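Local coordinates for CG4930 (PDB 3ISM), which binds and inhibits the endonuclease EndoG of the fruit fly, at residues D68-L73 with Q90-Y95; L259-T264 with D301-K306; L276-K281 with M319-S324; Y287-Y292 with S329-N334. The protein carries 1 engineered substitution. All blocks are in the same frame, centred on the assembly; numbering follows the deposited sequence. Where two conformers were deposited one is given.

Interaction 1: D68-L73 with Q90-Y95; sequences DVIWRL and QLLEEY
Ile70 and Leu92 bring their helices together with CA atoms 6.8 Å apart, the segments 68-73 and 90-95 running nearly antiparallel (155° between their directions) with axes 10.0 Å apart. Ile70 carries most of the contact. Its CG1 branch, anti to the carbonyl carbon (chi1 -73°), leaves the helix toward the partner, and CD1 comes down on the backbone of the other helix, 3.7 Å from Leu92 CA. The same methyl lies 3.9 Å from Leu92 CD1 and reaches obliquely to the Tyr95 ring, while further back along the side chain Ile70 CG1 meets Leu91 CD2 at 3.7 Å. Leu91 CD2 also touches Val69 CG1 at 3.8 Å, the two side chains crossing at about a right angle, so a single methyl spans two consecutive residues of helix 52-75. The helices are consecutive in the Ku C-terminal-domain-like fold, and other helices cover the pair: Tyr36 of helix 32-43 lies against Leu91, Tyr107 and Trp110 of helix 104-120 against Leu92. Tyr95 OH is hydrogen-bonded to Arg67. No hydrogen bond joins the two segments; what holds them is the fit of buried aliphatic side chains and the Tyr95 ring, a purely apolar helix-to-helix seam.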
loop_
_atom_site.group_PDB
_atom_site.type_symbol
_atom_site.label_atom_id
_atom_site.label_comp_id
_atom_site.label_asym_id
_atom_site.label_seq_id
_atom_site.Cartn_x
_atom_site.Cartn_y
_atom_site.Cartn_z
ATOM N N ASP C 68 -35.940 -27.496 -0.373
ATOM C CA ASP C 68 -36.965 -28.454 -0.821
ATOM C C ASP C 68 -36.529 -29.891 -0.544
ATOM O O ASP C 68 -37.266 -30.676 0.044
ATOM C CB ASP C 68 -37.217 -28.284 -2.319
ATOM C CG ASP C 68 -38.169 -29.337 -2.884
ATOM O OD1 ASP C 68 -39.252 -29.560 -2.292
ATOM O OD2 ASP C 68 -37.842 -29.941 -3.933
ATOM N N VAL C 69 -35.311 -30.208 -0.971
ATOM C CA VAL C 69 -34.724 -31.529 -0.830
ATOM C C VAL C 69 -34.490 -31.923 0.639
ATOM O O VAL C 69 -34.756 -33.057 1.027
ATOM C CB VAL C 69 -33.422 -31.624 -1.685
ATOM C CG1 VAL C 69 -32.549 -32.769 -1.253
ATOM C CG2 VAL C 69 -33.788 -31.789 -3.144
ATOM N N ILE C 70 -34.005 -30.989 1.449
ATOM C CA ILE C 70 -33.826 -31.248 2.875
ATOM C C ILE C 70 -35.168 -31.635 3.515
ATOM O O ILE C 70 -35.245 -32.578 4.312
ATOM C CB ILE C 70 -33.242 -30.032 3.602
ATOM C CG1 ILE C 70 -31.759 -29.846 3.247
ATOM C CG2 ILE C 70 -33.384 -30.201 5.128
ATOM C CD1 ILE C 70 -31.222 -28.414 3.445
ATOM N N TRP C 71 -36.217 -30.905 3.143
ATOM C CA TRP C 71 -37.555 -31.138 3.663
ATOM C C TRP C 71 -38.050 -32.524 3.257
ATOM O O TRP C 71 -38.578 -33.272 4.083
ATOM C CB TRP C 71 -38.521 -30.052 3.163
ATOM C CG TRP C 71 -39.818 -30.020 3.914
ATOM C CD1 TRP C 71 -40.917 -30.809 3.693
ATOM C CD2 TRP C 71 -40.166 -29.143 4.997
ATOM N NE1 TRP C 71 -41.915 -30.487 4.577
ATOM C CE2 TRP C 71 -41.484 -29.466 5.387
ATOM C CE3 TRP C 71 -39.493 -28.116 5.671
ATOM C CZ2 TRP C 71 -42.148 -28.796 6.422
ATOM C CZ3 TRP C 71 -40.150 -27.453 6.706
ATOM C CH2 TRP C 71 -41.465 -27.795 7.067
ATOM N N ARG C 72 -37.862 -32.868 1.989
ATOM C CA ARG C 72 -38.213 -34.198 1.512
ATOM C C ARG C 72 -37.398 -35.326 2.157
ATOM O O ARG C 72 -37.956 -36.350 2.531
ATOM C CB ARG C 72 -38.151 -34.251 -0.018
ATOM C CG ARG C 72 -39.246 -33.397 -0.649
ATOM C CD ARG C 72 -39.429 -33.639 -2.138
ATOM N NE ARG C 72 -38.307 -33.150 -2.932
ATOM C CZ ARG C 72 -37.627 -33.907 -3.790
ATOM N NH1 ARG C 72 -37.966 -35.182 -3.958
ATOM N NH2 ARG C 72 -36.623 -33.387 -4.491
ATOM N N LEU C 73 -36.092 -35.121 2.329
ATOM C CA LEU C 73 -35.247 -36.162 2.927
ATOM C C LEU C 73 -35.683 -36.479 4.352
ATOM O O LEU C 73 -35.613 -37.621 4.786
ATOM C CB LEU C 73 -33.769 -35.766 2.901
ATOM C CG LEU C 73 -33.127 -35.825 1.509
ATOM C CD1 LEU C 73 -31.869 -34.992 1.482
ATOM C CD2 LEU C 73 -32.846 -37.257 1.067
ATOM N N GLN C 90 -26.048 -33.271 6.223
ATOM C CA GLN C 90 -24.915 -32.808 5.426
ATOM C C GLN C 90 -25.261 -31.667 4.473
ATOM O O GLN C 90 -24.513 -30.703 4.375
ATOM C CB GLN C 90 -24.311 -33.968 4.639
ATOM C CG GLN C 90 -23.639 -35.026 5.499
ATOM C CD GLN C 90 -22.940 -36.087 4.676
ATOM O OE1 GLN C 90 -22.453 -35.813 3.576
ATOM N NE2 GLN C 90 -22.864 -37.309 5.212
ATOM N N LEU C 91 -26.380 -31.782 3.763
ATOM C CA LEU C 91 -26.854 -30.699 2.883
ATOM C C LEU C 91 -27.205 -29.446 3.695
ATOM O O LEU C 91 -26.827 -28.335 3.309
ATOM C CB LEU C 91 -28.045 -31.140 2.004
ATOM C CG LEU C 91 -28.637 -30.092 1.024
ATOM C CD1 LEU C 91 -27.580 -29.530 0.106
ATOM C CD2 LEU C 91 -29.777 -30.676 0.199
ATOM N N LEU C 92 -27.884 -29.622 4.826
ATOM C CA LEU C 92 -28.255 -28.483 5.665
ATOM C C LEU C 92 -27.026 -27.702 6.130
ATOM O O LEU C 92 -26.999 -26.475 6.052
ATOM C CB LEU C 92 -29.092 -28.926 6.869
ATOM C CG LEU C 92 -29.684 -27.856 7.795
ATOM C CD1 LEU C 92 -30.558 -26.918 7.009
ATOM C CD2 LEU C 92 -30.497 -28.528 8.898
ATOM N N GLU C 93 -26.020 -28.427 6.608
ATOM C CA GLU C 93 -24.766 -27.832 7.038
ATOM C C GLU C 93 -24.054 -27.046 5.922
ATOM O O GLU C 93 -23.670 -25.901 6.116
ATOM C CB GLU C 93 -23.844 -28.928 7.569
ATOM C CG GLU C 93 -22.658 -28.394 8.304
ATOM C CD GLU C 93 -22.247 -29.286 9.474
ATOM O OE1 GLU C 93 -22.529 -30.521 9.457
ATOM O OE2 GLU C 93 -21.641 -28.728 10.412
ATOM N N GLU C 94 -23.875 -27.675 4.764
ATOM C CA GLU C 94 -23.282 -27.000 3.604
ATOM C C GLU C 94 -24.109 -25.790 3.175
ATOM O O GLU C 94 -23.565 -24.694 2.965
ATOM C CB GLU C 94 -23.142 -27.973 2.431
ATOM C CG GLU C 94 -22.415 -27.409 1.211
ATOM C CD GLU C 94 -20.918 -27.259 1.411
ATOM O OE1 GLU C 94 -20.333 -28.014 2.212
ATOM O OE2 GLU C 94 -20.320 -26.391 0.748
ATOM N N TYR C 95 -25.421 -25.979 3.062
ATOM C CA TYR C 95 -26.292 -24.876 2.654
ATOM C C TYR C 95 -26.225 -23.689 3.641
ATOM O O TYR C 95 -26.029 -22.538 3.209
ATOM C CB TYR C 95 -27.720 -25.338 2.363
ATOM C CG TYR C 95 -28.741 -24.227 2.409
ATOM C CD1 TYR C 95 -28.558 -23.053 1.684
ATOM C CD2 TYR C 95 -29.890 -24.345 3.183
ATOM C CE1 TYR C 95 -29.483 -22.024 1.753
ATOM C CE2 TYR C 95 -30.820 -23.325 3.235
ATOM C CZ TYR C 95 -30.610 -22.174 2.518
ATOM O OH TYR C 95 -31.523 -21.157 2.549
#

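Interaction 2: L259-T264 with D301-K306; sequences LLFDGT and DEVLTK
Phe261 reaches across to Glu302 and Val303 in the last turn of helix 290-305 and to Lys306 just after it. CB starts toward the partner segment, and chi1 of -50° sets CG beside the backbone N, so that the ring extends over the last turn of the other helix. On the flank of the ring, CD1 meets Lys306 CG at 3.6 Å, an oblique approach by the aliphatic part of the lysine. Next along the rim, CE1 comes 3.5 Å from the backbone Glu302 O. The outermost atom, CZ, lies 3.6 Å from Glu302 CG and 4.1 Å from Val303 CG2. Within the all-helical fold this joins the C-terminal parts of two helices separated in the chain by helix 267-287; Leu308 and Leu299 also border the ring. Glu302 CG forms a CH-pi contact over one face, 3.7 Å from the ring centroid of Phe261 and 16° off the normal, while Leu260 CB covers the opposite face. The glutamate chain bends at chi2, and its carboxylate plane stands 83° from the ring. Beyond the methylenes resting on Phe261, Lys306 NZ and Glu302 OE2 make a long salt bridge of 3.8 Å.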
loop_
_atom_site.group_PDB
_atom_site.type_symbol
_atom_site.label_atom_id
_atom_site.label_comp_id
_atom_site.label_asym_id
_atom_site.label_seq_id
_atom_site.Cartn_x
_atom_site.Cartn_y
_atom_site.Cartn_z
ATOM N N LEU C 259 50.259 14.049 8.061
ATOM C CA LEU C 259 50.858 12.713 8.182
ATOM C C LEU C 259 51.874 12.406 7.081
ATOM O O LEU C 259 52.905 11.772 7.326
ATOM C CB LEU C 259 49.760 11.642 8.164
ATOM C CG LEU C 259 48.949 11.400 9.442
ATOM C CD1 LEU C 259 47.534 10.905 9.106
ATOM C CD2 LEU C 259 49.665 10.428 10.375
ATOM N N LEU C 260 51.567 12.874 5.875
ATOM C CA LEU C 260 52.360 12.587 4.693
ATOM C C LEU C 260 53.410 13.655 4.371
ATOM O O LEU C 260 54.443 13.346 3.774
ATOM C CB LEU C 260 51.431 12.405 3.487
ATOM C CG LEU C 260 50.496 11.195 3.424
ATOM C CD1 LEU C 260 49.595 11.340 2.223
ATOM C CD2 LEU C 260 51.260 9.878 3.363
ATOM N N PHE C 261 53.149 14.905 4.751
ATOM C CA PHE C 261 53.979 16.021 4.287
ATOM C C PHE C 261 54.560 16.955 5.360
ATOM O O PHE C 261 55.029 18.050 5.033
ATOM C CB PHE C 261 53.238 16.831 3.211
ATOM C CG PHE C 261 52.671 15.992 2.101
ATOM C CD1 PHE C 261 53.509 15.301 1.234
ATOM C CD2 PHE C 261 51.296 15.888 1.925
ATOM C CE1 PHE C 261 52.990 14.520 0.210
ATOM C CE2 PHE C 261 50.764 15.110 0.903
ATOM C CZ PHE C 261 51.613 14.422 0.044
ATOM N N ASP C 262 54.548 16.530 6.625
ATOM C CA ASP C 262 55.245 17.272 7.686
ATOM C C ASP C 262 56.758 17.119 7.522
ATOM O O ASP C 262 57.531 17.990 7.923
ATOM C CB ASP C 262 54.814 16.805 9.083
ATOM C CG ASP C 262 53.496 17.428 9.537
ATOM O OD1 ASP C 262 53.186 18.567 9.121
ATOM O OD2 ASP C 262 52.770 16.775 10.321
ATOM N N GLY C 263 57.154 15.997 6.929
ATOM C CA GLY C 263 58.536 15.718 6.556
ATOM C C GLY C 263 58.522 14.531 5.613
ATOM O O GLY C 263 57.722 14.491 4.672
ATOM N N THR C 264 59.402 13.565 5.860
ATOM C CA THR C 264 59.347 12.279 5.170
ATOM C C THR C 264 58.587 11.301 6.062
ATOM O O THR C 264 59.052 10.969 7.153
ATOM C CB THR C 264 60.748 11.730 4.845
ATOM O OG1 THR C 264 61.510 12.734 4.164
ATOM C CG2 THR C 264 60.649 10.489 3.963
ATOM N N ASP C 301 49.224 14.383 -6.887
ATOM C CA ASP C 301 50.291 15.225 -7.446
ATOM C C ASP C 301 51.365 15.569 -6.411
ATOM O O ASP C 301 52.547 15.666 -6.743
ATOM C CB ASP C 301 49.709 16.513 -8.047
ATOM C CG ASP C 301 48.864 16.260 -9.292
ATOM O OD1 ASP C 301 48.713 15.081 -9.699
ATOM O OD2 ASP C 301 48.344 17.244 -9.864
ATOM N N GLU C 302 50.943 15.748 -5.162
ATOM C CA GLU C 302 51.872 15.997 -4.063
ATOM C C GLU C 302 52.595 14.719 -3.608
ATOM O O GLU C 302 53.756 14.774 -3.197
ATOM C CB GLU C 302 51.155 16.682 -2.893
ATOM C CG GLU C 302 52.086 17.430 -1.927
ATOM C CD GLU C 302 53.008 18.427 -2.621
ATOM O OE1 GLU C 302 52.544 19.154 -3.527
ATOM O OE2 GLU C 302 54.202 18.486 -2.249
ATOM N N VAL C 303 51.904 13.580 -3.683
ATOM C CA VAL C 303 52.512 12.272 -3.408
ATOM C C VAL C 303 53.646 12.003 -4.412
ATOM O O VAL C 303 54.733 11.544 -4.038
ATOM C CB VAL C 303 51.450 11.125 -3.432
ATOM C CG1 VAL C 303 52.098 9.763 -3.640
ATOM C CG2 VAL C 303 50.627 11.127 -2.151
ATOM N N LEU C 304 53.382 12.328 -5.678
ATOM C CA LEU C 304 54.345 12.149 -6.763
ATOM C C LEU C 304 55.462 13.207 -6.801
ATOM O O LEU C 304 56.561 12.929 -7.289
ATOM C CB LEU C 304 53.614 12.086 -8.106
ATOM C CG LEU C 304 52.614 10.932 -8.272
ATOM C CD1 LEU C 304 51.777 11.116 -9.525
ATOM C CD2 LEU C 304 53.285 9.556 -8.263
ATOM N N THR C 305 55.196 14.412 -6.296
ATOM C CA THR C 305 56.261 15.426 -6.216
ATOM C C THR C 305 57.237 15.099 -5.072
ATOM O O THR C 305 58.448 15.244 -5.217
ATOM C CB THR C 305 55.707 16.871 -6.092
ATOM O OG1 THR C 305 54.719 17.097 -7.106
ATOM C CG2 THR C 305 56.825 17.907 -6.262
ATOM N N LYS C 306 56.701 14.616 -3.954
ATOM C CA LYS C 306 57.511 14.220 -2.798
ATOM C C LYS C 306 58.128 12.826 -2.949
ATOM O O LYS C 306 58.852 12.367 -2.057
ATOM C CB LYS C 306 56.672 14.281 -1.515
ATOM C CG LYS C 306 56.311 15.692 -1.069
ATOM C CD LYS C 306 57.303 16.223 -0.052
ATOM C CE LYS C 306 57.130 17.716 0.153
ATOM N NZ LYS C 306 57.803 18.502 -0.927
#

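Interaction 3: L276-K281 with M319-S324; sequences LLQEYK and MELGPS
The Schellman motif that ends helix 309-317, and the loop leaving it, supply the carbonyls that receive Lys281: Glu320, with positive phi, is the C-prime residue and turns the chain out of the helix. Lys281 projects from helix 267-287 as a fully extended rod, CG anti to the backbone N (chi1 -180°), and its buried ammonium ends among backbone oxygens. NZ bonds to Glu320 O and to Gly322 O, each at 2.8 Å, with a weak third bond to Pro323 O at 3.4 Å. The approach to Gly322 O is from above the carbonyl plane, 51° out of it, whereas the donor at Glu320 O is tilted by 30°. A methionine in its place would probably leave the Glu320 and Gly322 carbonyls without their shared donor and let the loop drift from the helix. Glu320's carboxylate pairs with Arg327, but its OE2, 4.8 Å from Lys281 NZ, may still help to stabilise the positive charge. Beside this polar grip Leu321 lies against the helix, one methyl on each of two consecutive residues: CD1 packs on Leu277 CD2 at 4.0 Å, and CD2 rests 3.9 Å from Gln278 CG. Tyr292 of helix 290-305 borders both Leu277 and Lys281. The arrangement is a Schellman C-cap with its following loop, whose backbone oxygens are gathered by a buried lysine of a neighbouring helix.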
loop_
_atom_site.group_PDB
_atom_site.type_symbol
_atom_site.label_atom_id
_atom_site.label_comp_id
_atom_site.label_asym_id
_atom_site.label_seq_id
_atom_site.Cartn_x
_atom_site.Cartn_y
_atom_site.Cartn_z
ATOM N N LEU C 276 42.762 6.347 7.132
ATOM C CA LEU C 276 41.750 7.404 7.137
ATOM C C LEU C 276 41.181 7.688 5.742
ATOM O O LEU C 276 39.969 7.854 5.587
ATOM C CB LEU C 276 42.313 8.688 7.766
ATOM C CG LEU C 276 41.428 9.942 7.770
ATOM C CD1 LEU C 276 40.076 9.673 8.412
ATOM C CD2 LEU C 276 42.114 11.084 8.475
ATOM N N LEU C 277 42.058 7.723 4.742
ATOM C CA LEU C 277 41.677 8.056 3.372
ATOM C C LEU C 277 40.668 7.079 2.780
ATOM O O LEU C 277 39.833 7.472 1.965
ATOM C CB LEU C 277 42.917 8.138 2.475
ATOM C CG LEU C 277 42.798 8.719 1.058
ATOM C CD1 LEU C 277 42.133 10.099 1.040
ATOM C CD2 LEU C 277 44.173 8.768 0.390
ATOM N N GLN C 278 40.745 5.816 3.195
ATOM C CA GLN C 278 39.797 4.802 2.738
ATOM C C GLN C 278 38.407 5.011 3.351
ATOM O O GLN C 278 37.391 4.870 2.659
ATOM C CB GLN C 278 40.314 3.388 3.021
ATOM C CG GLN C 278 39.544 2.292 2.276
ATOM C CD GLN C 278 40.129 0.906 2.466
ATOM O OE1 GLN C 278 40.767 0.615 3.480
ATOM N NE2 GLN C 278 39.902 0.032 1.488
ATOM N N GLU C 279 38.371 5.364 4.636
ATOM C CA GLU C 279 37.093 5.598 5.286
ATOM C C GLU C 279 36.491 6.964 4.954
ATOM O O GLU C 279 35.271 7.078 4.783
ATOM C CB GLU C 279 37.162 5.329 6.793
ATOM C CG GLU C 279 37.388 3.847 7.146
ATOM C CD GLU C 279 36.768 2.872 6.147
ATOM O OE1 GLU C 279 35.551 2.978 5.859
ATOM O OE2 GLU C 279 37.504 1.988 5.657
ATOM N N TYR C 280 37.334 7.985 4.818
ATOM C CA TYR C 280 36.858 9.280 4.358
ATOM C C TYR C 280 36.283 9.161 2.939
ATOM O O TYR C 280 35.218 9.715 2.662
ATOM C CB TYR C 280 37.947 10.352 4.456
ATOM C CG TYR C 280 37.646 11.605 3.669
ATOM C CD1 TYR C 280 36.456 12.315 3.859
ATOM C CD2 TYR C 280 38.551 12.086 2.737
ATOM C CE1 TYR C 280 36.180 13.453 3.117
ATOM C CE2 TYR C 280 38.288 13.231 2.007
ATOM C CZ TYR C 280 37.106 13.907 2.198
ATOM O OH TYR C 280 36.859 15.038 1.460
ATOM N N LYS C 281 36.949 8.408 2.062
ATOM C CA LYS C 281 36.406 8.158 0.718
ATOM C C LYS C 281 35.027 7.482 0.770
ATOM O O LYS C 281 34.090 7.921 0.094
ATOM C CB LYS C 281 37.377 7.360 -0.183
ATOM C CG LYS C 281 36.798 7.105 -1.585
ATOM C CD LYS C 281 37.693 6.308 -2.512
ATOM C CE LYS C 281 36.900 5.861 -3.736
ATOM N NZ LYS C 281 37.781 5.385 -4.848
ATOM N N MET C 319 44.620 0.073 -3.261
ATOM C CA MET C 319 43.354 0.124 -2.532
ATOM C C MET C 319 42.285 0.983 -3.201
ATOM O O MET C 319 41.246 1.276 -2.587
ATOM C CB MET C 319 43.590 0.583 -1.105
ATOM C CG MET C 319 44.610 -0.253 -0.377
ATOM S SD MET C 319 45.080 0.568 1.144
ATOM C CE MET C 319 45.657 -0.841 2.110
ATOM N N GLU C 320 42.542 1.380 -4.451
ATOM C CA GLU C 320 41.577 2.117 -5.276
ATOM C C GLU C 320 41.077 3.393 -4.578
ATOM O O GLU C 320 39.878 3.583 -4.382
ATOM C CB GLU C 320 40.411 1.192 -5.651
ATOM C CG GLU C 320 39.622 1.585 -6.900
ATOM C CD GLU C 320 38.409 0.687 -7.122
ATOM O OE1 GLU C 320 38.575 -0.561 -7.121
ATOM O OE2 GLU C 320 37.290 1.235 -7.301
ATOM N N LEU C 321 42.006 4.263 -4.193
ATOM C CA LEU C 321 41.650 5.460 -3.430
ATOM C C LEU C 321 41.519 6.701 -4.303
ATOM O O LEU C 321 41.610 7.838 -3.828
ATOM C CB LEU C 321 42.617 5.677 -2.258
ATOM C CG LEU C 321 42.598 4.520 -1.243
ATOM C CD1 LEU C 321 43.478 4.827 -0.036
ATOM C CD2 LEU C 321 41.154 4.156 -0.811
ATOM N N GLY C 322 41.276 6.466 -5.586
ATOM C CA GLY C 322 41.071 7.538 -6.544
ATOM C C GLY C 322 39.676 8.111 -6.459
ATOM O O GLY C 322 38.977 7.890 -5.466
ATOM N N PRO C 323 39.272 8.865 -7.495
ATOM C CA PRO C 323 37.943 9.447 -7.589
ATOM C C PRO C 323 36.845 8.432 -7.299
ATOM O O PRO C 323 36.985 7.247 -7.637
ATOM C CB PRO C 323 37.872 9.914 -9.047
ATOM C CG PRO C 323 39.284 10.266 -9.379
ATOM C CD PRO C 323 40.106 9.219 -8.661
ATOM N N SER C 324 35.782 8.885 -6.638
ATOM C CA SER C 324 34.621 8.028 -6.387
ATOM C C SER C 324 33.906 7.715 -7.698
ATOM O O SER C 324 33.850 8.572 -8.587
ATOM C CB SER C 324 33.667 8.713 -5.424
ATOM O OG SER C 324 32.632 7.835 -5.023
#

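Interaction 4: Y287-Y292 with S329-N334; sequences YGPDDY and SDYYDN
Tyr287, the last residue of helix 267-287, approaches the loop 329-334 through its backbone: its O lies 3.5 Å from Tyr331 OH, while its CB is directed away from the loop. Gly288 follows with positive phi, where the chain leaves the helix, and Gly288 CA sits 3.3 Å from the same hydroxyl. At these backbone angles a CB would be jammed against the carbonyl O of Tyr287. Pro289 then takes the N-cap position of helix 290-305 and makes the main contact. Its CD stands over the centre of the Tyr331 ring in a CH-pi contact, 3.7 Å from the centroid and 9° off the normal, and its CG touches Tyr332 OH at 3.4 Å. The junction between the two helices is thus met by a type I turn, Ser329 to Tyr332, braced by an ST turn in which Tyr331 N donates to Ser329 OG (3.0 Å, 167°). Ser329 OG also lies in the plane of the Tyr331 ring, at its edge. In Tyr331 the ring leaves on the side of the backbone N (chi1 -86°), which carries it over the proline; Tyr331 CB in turn covers one face of the Tyr332 ring. A serine at Tyr331 would probably strip the ring from over Pro289 CD, open a gap beside Gly288 and leave Phe75 of the CG8862 chain without its edge-to-face partner. The loop belongs to the interface of this nuclease-inhibitor complex: Arg99 of the CG8862 chain forms a salt bridge with Asp330, and the Tyr332 side chain lies about 9 Å from a bound magnesium ion.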
loop_
_atom_site.group_PDB
_atom_site.type_symbol
_atom_site.label_atom_id
_atom_site.label_comp_id
_atom_site.label_asym_id
_atom_site.label_seq_id
_atom_site.Cartn_x
_atom_site.Cartn_y
_atom_site.Cartn_z
ATOM N N TYR C 287 27.880 11.015 0.966
ATOM C CA TYR C 287 27.494 12.401 1.251
ATOM C C TYR C 287 27.724 13.370 0.096
ATOM O O TYR C 287 27.245 14.499 0.129
ATOM C CB TYR C 287 28.184 12.904 2.516
ATOM C CG TYR C 287 27.711 12.190 3.754
ATOM C CD1 TYR C 287 28.525 11.269 4.396
ATOM C CD2 TYR C 287 26.441 12.422 4.271
ATOM C CE1 TYR C 287 28.099 10.597 5.518
ATOM C CE2 TYR C 287 26.007 11.763 5.402
ATOM C CZ TYR C 287 26.844 10.852 6.022
ATOM O OH TYR C 287 26.432 10.188 7.151
ATOM N N GLY C 288 28.449 12.923 -0.926
ATOM C CA GLY C 288 28.743 13.770 -2.069
ATOM C C GLY C 288 30.233 13.866 -2.289
ATOM O O GLY C 288 30.914 14.619 -1.589
ATOM N N PRO C 289 30.745 13.111 -3.276
ATOM C CA PRO C 289 32.175 12.943 -3.458
ATOM C C PRO C 289 32.828 14.011 -4.347
ATOM O O PRO C 289 33.974 13.843 -4.747
ATOM C CB PRO C 289 32.267 11.562 -4.110
ATOM C CG PRO C 289 30.992 11.432 -4.912
ATOM C CD PRO C 289 29.971 12.373 -4.297
ATOM N N ASP C 290 32.111 15.098 -4.635
ATOM C CA ASP C 290 32.631 16.156 -5.517
ATOM C C ASP C 290 33.894 16.872 -4.989
ATOM O O ASP C 290 34.811 17.169 -5.769
ATOM C CB ASP C 290 31.540 17.186 -5.848
ATOM C CG ASP C 290 31.910 18.061 -7.039
ATOM O OD1 ASP C 290 32.194 17.508 -8.129
ATOM O OD2 ASP C 290 31.917 19.301 -6.890
ATOM N N ASP C 291 33.928 17.157 -3.685
ATOM C CA ASP C 291 35.120 17.719 -3.037
ATOM C C ASP C 291 36.266 16.714 -3.063
ATOM O O ASP C 291 37.420 17.064 -3.334
ATOM C CB ASP C 291 34.830 18.086 -1.581
ATOM C CG ASP C 291 33.801 19.196 -1.440
ATOM O OD1 ASP C 291 33.254 19.675 -2.460
ATOM O OD2 ASP C 291 33.532 19.590 -0.288
ATOM N N TYR C 292 35.936 15.460 -2.773
ATOM C CA TYR C 292 36.914 14.396 -2.775
ATOM C C TYR C 292 37.541 14.239 -4.158
ATOM O O TYR C 292 38.759 14.108 -4.277
ATOM C CB TYR C 292 36.270 13.076 -2.343
ATOM C CG TYR C 292 37.280 11.985 -2.135
ATOM C CD1 TYR C 292 37.762 11.711 -0.871
ATOM C CD2 TYR C 292 37.768 11.235 -3.209
ATOM C CE1 TYR C 292 38.702 10.730 -0.665
ATOM C CE2 TYR C 292 38.700 10.240 -3.017
ATOM C CZ TYR C 292 39.171 9.996 -1.740
ATOM O OH TYR C 292 40.103 9.010 -1.518
ATOM N N SER C 329 29.841 3.967 -5.277
ATOM C CA SER C 329 28.863 4.999 -4.915
ATOM C C SER C 329 27.577 5.030 -5.770
ATOM O O SER C 329 27.594 4.706 -6.967
ATOM C CB SER C 329 29.549 6.362 -4.944
ATOM O OG SER C 329 28.620 7.418 -4.948
ATOM N N ASP C 330 26.472 5.440 -5.143
ATOM C CA ASP C 330 25.194 5.564 -5.836
ATOM C C ASP C 330 25.034 6.903 -6.544
ATOM O O ASP C 330 23.977 7.199 -7.093
ATOM C CB ASP C 330 23.998 5.246 -4.911
ATOM C CG ASP C 330 23.732 6.312 -3.845
ATOM O OD1 ASP C 330 22.704 6.163 -3.140
ATOM O OD2 ASP C 330 24.518 7.277 -3.691
ATOM N N TYR C 331 26.094 7.708 -6.539
ATOM C CA TYR C 331 26.136 8.928 -7.351
ATOM C C TYR C 331 26.389 8.618 -8.823
ATOM O O TYR C 331 26.308 9.519 -9.667
ATOM C CB TYR C 331 27.219 9.876 -6.844
ATOM C CG TYR C 331 26.767 10.772 -5.733
ATOM C CD1 TYR C 331 26.300 12.047 -6.002
ATOM C CD2 TYR C 331 26.806 10.344 -4.409
ATOM C CE1 TYR C 331 25.877 12.888 -4.979
ATOM C CE2 TYR C 331 26.393 11.176 -3.374
ATOM C CZ TYR C 331 25.928 12.442 -3.669
ATOM O OH TYR C 331 25.514 13.272 -2.661
ATOM N N TYR C 332 26.686 7.347 -9.121
ATOM C CA TYR C 332 27.074 6.923 -10.458
ATOM C C TYR C 332 26.412 5.618 -10.941
ATOM O O TYR C 332 25.919 4.824 -10.134
ATOM C CB TYR C 332 28.597 6.766 -10.515
ATOM C CG TYR C 332 29.355 7.923 -9.908
ATOM C CD1 TYR C 332 29.819 7.868 -8.590
ATOM C CD2 TYR C 332 29.575 9.089 -10.637
ATOM C CE1 TYR C 332 30.524 8.923 -8.032
ATOM C CE2 TYR C 332 30.272 10.157 -10.081
ATOM C CZ TYR C 332 30.740 10.069 -8.780
ATOM O OH TYR C 332 31.418 11.133 -8.231
ATOM N N ASP C 333 26.409 5.409 -12.258
ATOM C CA ASP C 333 25.997 4.132 -12.857
ATOM C C ASP C 333 26.883 3.708 -14.041
ATOM O O ASP C 333 27.915 4.324 -14.297
ATOM C CB ASP C 333 24.515 4.166 -13.262
ATOM C CG ASP C 333 24.180 5.292 -14.244
ATOM O OD1 ASP C 333 25.032 5.673 -15.086
ATOM O OD2 ASP C 333 23.030 5.791 -14.168
ATOM N N ASN C 334 26.453 2.674 -14.762
ATOM C CA ASN C 334 27.170 2.114 -15.914
ATOM C C ASN C 334 27.699 3.081 -16.972
ATOM O O ASN C 334 28.864 3.001 -17.351
ATOM C CB ASN C 334 26.302 1.062 -16.617
ATOM C CG ASN C 334 26.528 -0.323 -16.083
ATOM O OD1 ASN C 334 27.286 -0.510 -15.126
ATOM N ND2 ASN C 334 25.871 -1.314 -16.691
#

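Interactions 2, 3 and 4 lie together on one side of the chain's centre, whereas interaction 1 is on the opposite side, its centre about 79 Å from that of interaction 3. Interactions 1 and 3 are buried, one wholly apolar and the other built round a lysine; 2 and 4 are partly buried and rely on aromatic rings with CH-pi contacts. Helix 290-305 serves both 2 and 4, from its end and its start. Interactions 3 and 4 touch: Leu321 O and Tyr292 OH, 3.0 Å apart, probably form a hydrogen bond, and both contacts use the loop after helix 309-317. Of the four, interaction 4 meets the CG8862 chain most extensively.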